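Local coordinates for protein pectate lyase (Paenibacillus sp. 0602, PDB 5GT5) that cleaves polygalacturonate, and probably partly methylated pectins, by elimination at bonds within the polysaccharide chain, at residues G325-E330 with P347-Q352; V52-D57 with N108-K113. The protein carries 1 engineered substitution. All coordinates share one frame; numbering follows the deposited sequence.

Contact 1: residues G325-E330 with P347-Q352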
loop_
_atom_site.group_PDB
_atom_site.type_symbol
_atom_site.label_atom_id
_atom_site.label_comp_id
_atom_site.label_asym_id
_atom_site.label_seq_id
_atom_site.Cartn_x
_atom_site.Cartn_y
_atom_site.Cartn_z
ATOM N N GLY A 325 -0.544 -13.780 26.583
ATOM C CA GLY A 325 -0.282 -14.268 25.237
ATOM C C GLY A 325 -0.709 -13.257 24.184
ATOM O O GLY A 325 -0.044 -12.225 23.991
ATOM N N ALA A 326 -1.812 -13.540 23.497
ATOM C CA ALA A 326 -2.369 -12.646 22.475
ATOM C C ALA A 326 -3.453 -11.776 23.104
ATOM O O ALA A 326 -4.242 -12.244 23.957
ATOM C CB ALA A 326 -2.968 -13.491 21.322
ATOM N N ILE A 327 -3.493 -10.504 22.713
ATOM C CA ILE A 327 -4.404 -9.531 23.318
ATOM C C ILE A 327 -5.055 -8.713 22.206
ATOM O O ILE A 327 -4.358 -8.067 21.415
ATOM C CB ILE A 327 -3.634 -8.565 24.252
ATOM C CG1 ILE A 327 -2.857 -9.344 25.314
ATOM C CG2 ILE A 327 -4.633 -7.651 24.977
ATOM C CD1 ILE A 327 -1.368 -9.419 25.069
ATOM N N SER A 328 -6.383 -8.729 22.144
ATOM C CA SER A 328 -7.130 -7.911 21.201
ATOM C C SER A 328 -7.919 -6.874 21.981
ATOM O O SER A 328 -8.638 -7.229 22.923
ATOM C CB SER A 328 -8.128 -8.767 20.418
ATOM O OG SER A 328 -8.733 -7.959 19.404
ATOM N N THR A 329 -7.773 -5.601 21.590
ATOM C CA THR A 329 -8.461 -4.516 22.293
ATOM C C THR A 329 -9.114 -3.568 21.308
ATOM O O THR A 329 -8.760 -3.517 20.122
ATOM C CB THR A 329 -7.515 -3.689 23.217
ATOM O OG1 THR A 329 -6.629 -2.877 22.415
ATOM C CG2 THR A 329 -6.699 -4.579 24.172
ATOM N N GLU A 330 -10.057 -2.786 21.839
ATOM C CA GLU A 330 -10.584 -1.631 21.120
ATOM C C GLU A 330 -11.092 -2.006 19.735
ATOM O O GLU A 330 -10.750 -1.396 18.723
ATOM C CB GLU A 330 -9.551 -0.477 21.043
ATOM C CG GLU A 330 -9.077 -0.028 22.435
ATOM C CD GLU A 330 -7.979 1.016 22.427
ATOM O OE1 GLU A 330 -7.757 1.642 21.382
ATOM O OE2 GLU A 330 -7.311 1.174 23.474
ATOM N N PRO A 347 -3.485 -16.721 28.135
ATOM C CA PRO A 347 -3.078 -16.711 26.721
ATOM C C PRO A 347 -3.939 -15.873 25.783
ATOM O O PRO A 347 -3.476 -15.563 24.682
ATOM C CB PRO A 347 -3.178 -18.190 26.322
ATOM C CG PRO A 347 -4.214 -18.771 27.306
ATOM C CD PRO A 347 -3.943 -18.049 28.600
ATOM N N VAL A 348 -5.161 -15.561 26.188
ATOM C CA VAL A 348 -6.136 -14.961 25.290
ATOM C C VAL A 348 -6.852 -13.858 26.058
ATOM O O VAL A 348 -7.683 -14.138 26.932
ATOM C CB VAL A 348 -7.175 -16.022 24.790
ATOM C CG1 VAL A 348 -8.117 -15.386 23.748
ATOM C CG2 VAL A 348 -6.488 -17.236 24.165
ATOM N N ARG A 349 -6.559 -12.603 25.739
ATOM C CA ARG A 349 -7.158 -11.475 26.462
ATOM C C ARG A 349 -7.866 -10.552 25.503
ATOM O O ARG A 349 -7.443 -10.371 24.351
ATOM C CB ARG A 349 -6.097 -10.699 27.254
ATOM C CG ARG A 349 -5.492 -11.505 28.382
ATOM C CD ARG A 349 -4.483 -10.685 29.160
ATOM N NE ARG A 349 -5.162 -9.763 30.039
ATOM C CZ ARG A 349 -5.603 -10.082 31.258
ATOM N NH1 ARG A 349 -5.390 -11.295 31.757
ATOM N NH2 ARG A 349 -6.244 -9.180 31.987
ATOM N N ASN A 350 -8.938 -9.945 25.997
ATOM C CA ASN A 350 -9.811 -9.129 25.167
ATOM C C ASN A 350 -10.067 -7.709 25.667
ATOM O O ASN A 350 -10.835 -6.997 25.053
ATOM C CB ASN A 350 -11.141 -9.866 24.871
ATOM C CG ASN A 350 -12.054 -9.966 26.095
ATOM O OD1 ASN A 350 -11.669 -9.618 27.216
ATOM N ND2 ASN A 350 -13.268 -10.446 25.873
ATOM N N ASN A 351 -9.444 -7.300 26.768
ATOM C CA ASN A 351 -9.680 -5.954 27.283
ATOM C C ASN A 351 -8.707 -5.679 28.404
ATOM O O ASN A 351 -8.734 -6.360 29.423
ATOM C CB ASN A 351 -11.134 -5.828 27.803
ATOM C CG ASN A 351 -11.495 -4.400 28.193
ATOM O OD1 ASN A 351 -10.694 -3.706 28.825
ATOM N ND2 ASN A 351 -12.674 -3.953 27.806
ATOM N N GLN A 352 -7.833 -4.699 28.193
ATOM C CA GLN A 352 -6.812 -4.337 29.156
ATOM C C GLN A 352 -7.120 -3.055 29.926
ATOM O O GLN A 352 -6.583 -2.849 31.000
ATOM C CB GLN A 352 -5.500 -4.070 28.425
ATOM C CG GLN A 352 -4.955 -5.260 27.652
ATOM C CD GLN A 352 -4.590 -6.386 28.558
ATOM O OE1 GLN A 352 -5.430 -7.235 28.852
ATOM N NE2 GLN A 352 -3.327 -6.420 29.014
#
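The carbonyl oxygen of Arg-349 is held by one hydrogen bond, Ser-328 N donating to Arg-349 O at 2.9 Å, and is approached more weakly by the CA-H of Ile-327, CA to O 3.3 Å. One step back, Ala-326 O takes Arg-349 N at 2.9 Å, with a C=O...N angle of 162°, while Ala-326 N reaches Pro-347 O from well above that carbonyl's plane. These alternating bonds join 325-329 and 347-349 as parallel strands on successive turns of the right-handed parallel beta-helix of polysaccharide lyase family 1. Ala-326 and Val-348 share one face and both touch Ile-364 of strand 363-367. Ile-327 and Arg-349 project from the other face side by side, Ile-327 CG1 lying 4.0 Å from Arg-349 CB; Ile-327 also lies about 5 Å, side chain to side chain, from Arg-276, the probable catalytic arginine. Gln-352 crosses over Ile-327 at about a right angle, its CG 3.6 Å from Ile-327 CG2 and 4.0 Å from Thr-329 CG2. A bend at chi2 (-64°) folds its amide back to Arg-349, whose NE meets Gln-352 OE1 at 2.8 Å, on a lone pair and in the guanidinium plane. Tyr-346 also holds Arg-349 by a cation-pi contact. Were Gln-352 an alanine, Arg-349 NE would probably lose this acceptor, leaving the guanidinium to Tyr-346, and Ile-327 CG2 would lose its contact with CG.

Contact 2: residues V52-D57 with N108-K113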
loop_
_atom_site.group_PDB
_atom_site.type_symbol
_atom_site.label_atom_id
_atom_site.label_comp_id
_atom_site.label_asym_id
_atom_site.label_seq_id
_atom_site.Cartn_x
_atom_site.Cartn_y
_atom_site.Cartn_z
ATOM N N VAL A 52 20.576 -3.399 0.830
ATOM C CA VAL A 52 21.650 -3.209 1.792
ATOM C C VAL A 52 22.071 -4.589 2.322
ATOM O O VAL A 52 21.252 -5.284 2.965
ATOM C CB VAL A 52 21.205 -2.285 2.962
ATOM C CG1 VAL A 52 22.323 -2.228 4.019
ATOM C CG2 VAL A 52 20.853 -0.876 2.441
ATOM N N GLU A 53 23.313 -5.019 2.027
ATOM C CA GLU A 53 23.863 -6.243 2.583
ATOM C C GLU A 53 24.773 -5.888 3.745
ATOM O O GLU A 53 25.837 -5.294 3.562
ATOM C CB GLU A 53 24.639 -7.067 1.554
ATOM C CG GLU A 53 25.028 -8.444 2.163
ATOM C CD GLU A 53 25.857 -9.314 1.259
ATOM O OE1 GLU A 53 25.985 -9.017 0.060
ATOM O OE2 GLU A 53 26.375 -10.327 1.773
ATOM N N ILE A 54 24.338 -6.240 4.951
ATOM C CA ILE A 54 25.151 -6.092 6.154
ATOM C C ILE A 54 26.187 -7.219 6.129
ATOM O O ILE A 54 25.829 -8.384 6.013
ATOM C CB ILE A 54 24.264 -6.244 7.405
ATOM C CG1 ILE A 54 23.084 -5.268 7.327
ATOM C CG2 ILE A 54 25.073 -6.095 8.705
ATOM C CD1 ILE A 54 23.517 -3.846 7.318
ATOM N N MET A 55 27.468 -6.880 6.202
ATOM C CA MET A 55 28.528 -7.851 5.940
ATOM C C MET A 55 29.077 -8.501 7.206
ATOM O O MET A 55 29.720 -9.559 7.136
ATOM C CB MET A 55 29.689 -7.156 5.191
ATOM C CG MET A 55 29.270 -6.475 3.868
ATOM S SD MET A 55 28.478 -7.605 2.741
ATOM C CE MET A 55 29.900 -8.633 2.288
ATOM N N ASN A 56 28.859 -7.854 8.338
ATOM C CA ASN A 56 29.405 -8.322 9.614
ATOM C C ASN A 56 28.584 -7.717 10.741
ATOM O O ASN A 56 27.735 -6.857 10.486
ATOM C CB ASN A 56 30.893 -7.941 9.738
ATOM C CG ASN A 56 31.181 -6.500 9.299
ATOM O OD1 ASN A 56 31.761 -6.291 8.238
ATOM N ND2 ASN A 56 30.784 -5.508 10.102
ATOM N N ASP A 57 28.811 -8.149 11.976
ATOM C CA ASP A 57 28.147 -7.516 13.105
ATOM C C ASP A 57 28.413 -6.015 13.109
ATOM O O ASP A 57 29.522 -5.569 12.763
ATOM C CB ASP A 57 28.624 -8.080 14.457
ATOM C CG ASP A 57 28.312 -9.557 14.654
ATOM O OD1 ASP A 57 27.544 -10.142 13.868
ATOM O OD2 ASP A 57 28.872 -10.149 15.623
ATOM N N ASN A 108 24.800 -14.210 6.730
ATOM C CA ASN A 108 25.038 -15.216 7.768
ATOM C C ASN A 108 24.609 -14.820 9.171
ATOM O O ASN A 108 25.182 -15.261 10.176
ATOM C CB ASN A 108 26.488 -15.706 7.746
ATOM C CG ASN A 108 26.786 -16.569 6.537
ATOM O OD1 ASN A 108 26.305 -17.702 6.424
ATOM N ND2 ASN A 108 27.577 -16.039 5.630
ATOM N N GLY A 109 23.583 -13.993 9.251
ATOM C CA GLY A 109 22.990 -13.701 10.547
ATOM C C GLY A 109 23.784 -12.711 11.366
ATOM O O GLY A 109 23.937 -12.908 12.574
ATOM N N SER A 110 24.286 -11.652 10.740
ATOM C CA SER A 110 24.991 -10.590 11.445
ATOM C C SER A 110 24.095 -9.909 12.475
ATOM O O SER A 110 22.867 -9.848 12.324
ATOM C CB SER A 110 25.483 -9.530 10.457
ATOM O OG SER A 110 26.517 -10.064 9.609
ATOM N N LYS A 111 24.729 -9.378 13.511
ATOM C CA LYS A 111 24.054 -8.716 14.632
ATOM C C LYS A 111 24.034 -7.205 14.482
ATOM O O LYS A 111 25.017 -6.593 14.020
ATOM C CB LYS A 111 24.733 -9.069 15.961
ATOM C CG LYS A 111 24.660 -10.540 16.315
ATOM C CD LYS A 111 25.428 -10.816 17.597
ATOM C CE LYS A 111 25.491 -12.306 17.861
ATOM N NZ LYS A 111 26.011 -12.584 19.225
ATOM N N ILE A 112 22.918 -6.604 14.868
ATOM C CA ILE A 112 22.738 -5.157 14.949
ATOM C C ILE A 112 22.645 -4.818 16.428
ATOM O O ILE A 112 21.676 -5.226 17.086
ATOM C CB ILE A 112 21.421 -4.727 14.269
ATOM C CG1 ILE A 112 21.401 -5.165 12.790
ATOM C CG2 ILE A 112 21.187 -3.216 14.385
ATOM C CD1 ILE A 112 22.483 -4.545 11.971
ATOM N N LYS A 113 23.633 -4.103 16.964
ATOM C CA LYS A 113 23.739 -3.843 18.410
ATOM C C LYS A 113 23.727 -2.363 18.731
ATOM O O LYS A 113 24.294 -1.554 17.990
ATOM C CB LYS A 113 25.020 -4.468 18.968
ATOM C CG LYS A 113 25.046 -5.982 18.915
ATOM C CD LYS A 113 26.242 -6.535 19.735
ATOM C CE LYS A 113 27.468 -6.659 18.878
ATOM N NZ LYS A 113 28.756 -6.642 19.683
HETATM O O HOH W 1 29.288 -8.893 17.991
HETATM O O HOH W 2 28.598 -11.486 11.019
HETATM O O HOH W 3 26.403 -12.815 14.067
#
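Asp-57 and Lys-111 lie side by side, and the backbone N of Lys-111 donates to Asp-57 OD1 at 2.9 Å, meeting the carboxylate 47° above its plane. With CG anti to its own carbonyl carbon (chi1 -63°), Asp-57 brings OD1 within range of this N-H and against the CB and CG of Lys-111. The CA-H of Asp-57 faces Lys-111 O, CA to O 3.4 Å. One residue earlier, Ser-110 presses its CB on Ile-54 CG2 at 3.9 Å, while its OG sits 3.3 Å from Asn-56 C. The two segments are corners of adjacent turns of the parallel beta-helix: 52-57 bends from strand 51-54 toward strand 58-59, and residues 108-110 lead from strand 102-106 into strand 111-113. Water extends the contact. One molecule donates to both Asp-57 OD1 and Gly-109 O; another joins Ser-110 OG to the same carboxylate oxygen, there only weakly; a third donates to Asp-57 OD2 at 2.7 Å and weakly accepts from Lys-113 NZ, a link between groups probably of opposite charge. Lys-113 NZ also reaches Asn-59 OD1 weakly. Further out, Ser-106 OG accepts a hydrogen bond from Ser-110 N at the second corner. In the first, Asn-56 ND2 bonds Asp-57 O at 2.9 Å and also reaches Tyr-34 O, while Ile-54 packs on Val-33 and Leu-39 of helix 36-43.

In the fold
Both contacts join neighbouring turns of the same beta-helix, but on opposite sides of the chain's centre, their own centres about 35 Å apart. Contact 1 is largely buried and runs along a face, where two strands pair by direct backbone bonds; a glutamine-arginine bond lies at its partly exposed edge, and Ile-327 beside it is near the probable catalytic Arg-276. Contact 2 lies at a partly buried corner nearer the start of the chain; its segments hold short strands but meet mostly through the turns beside them, so a carboxylate, a serine and ordered waters do much of the work that backbone pairing does in 325-330 with 347-352. The two share no strand.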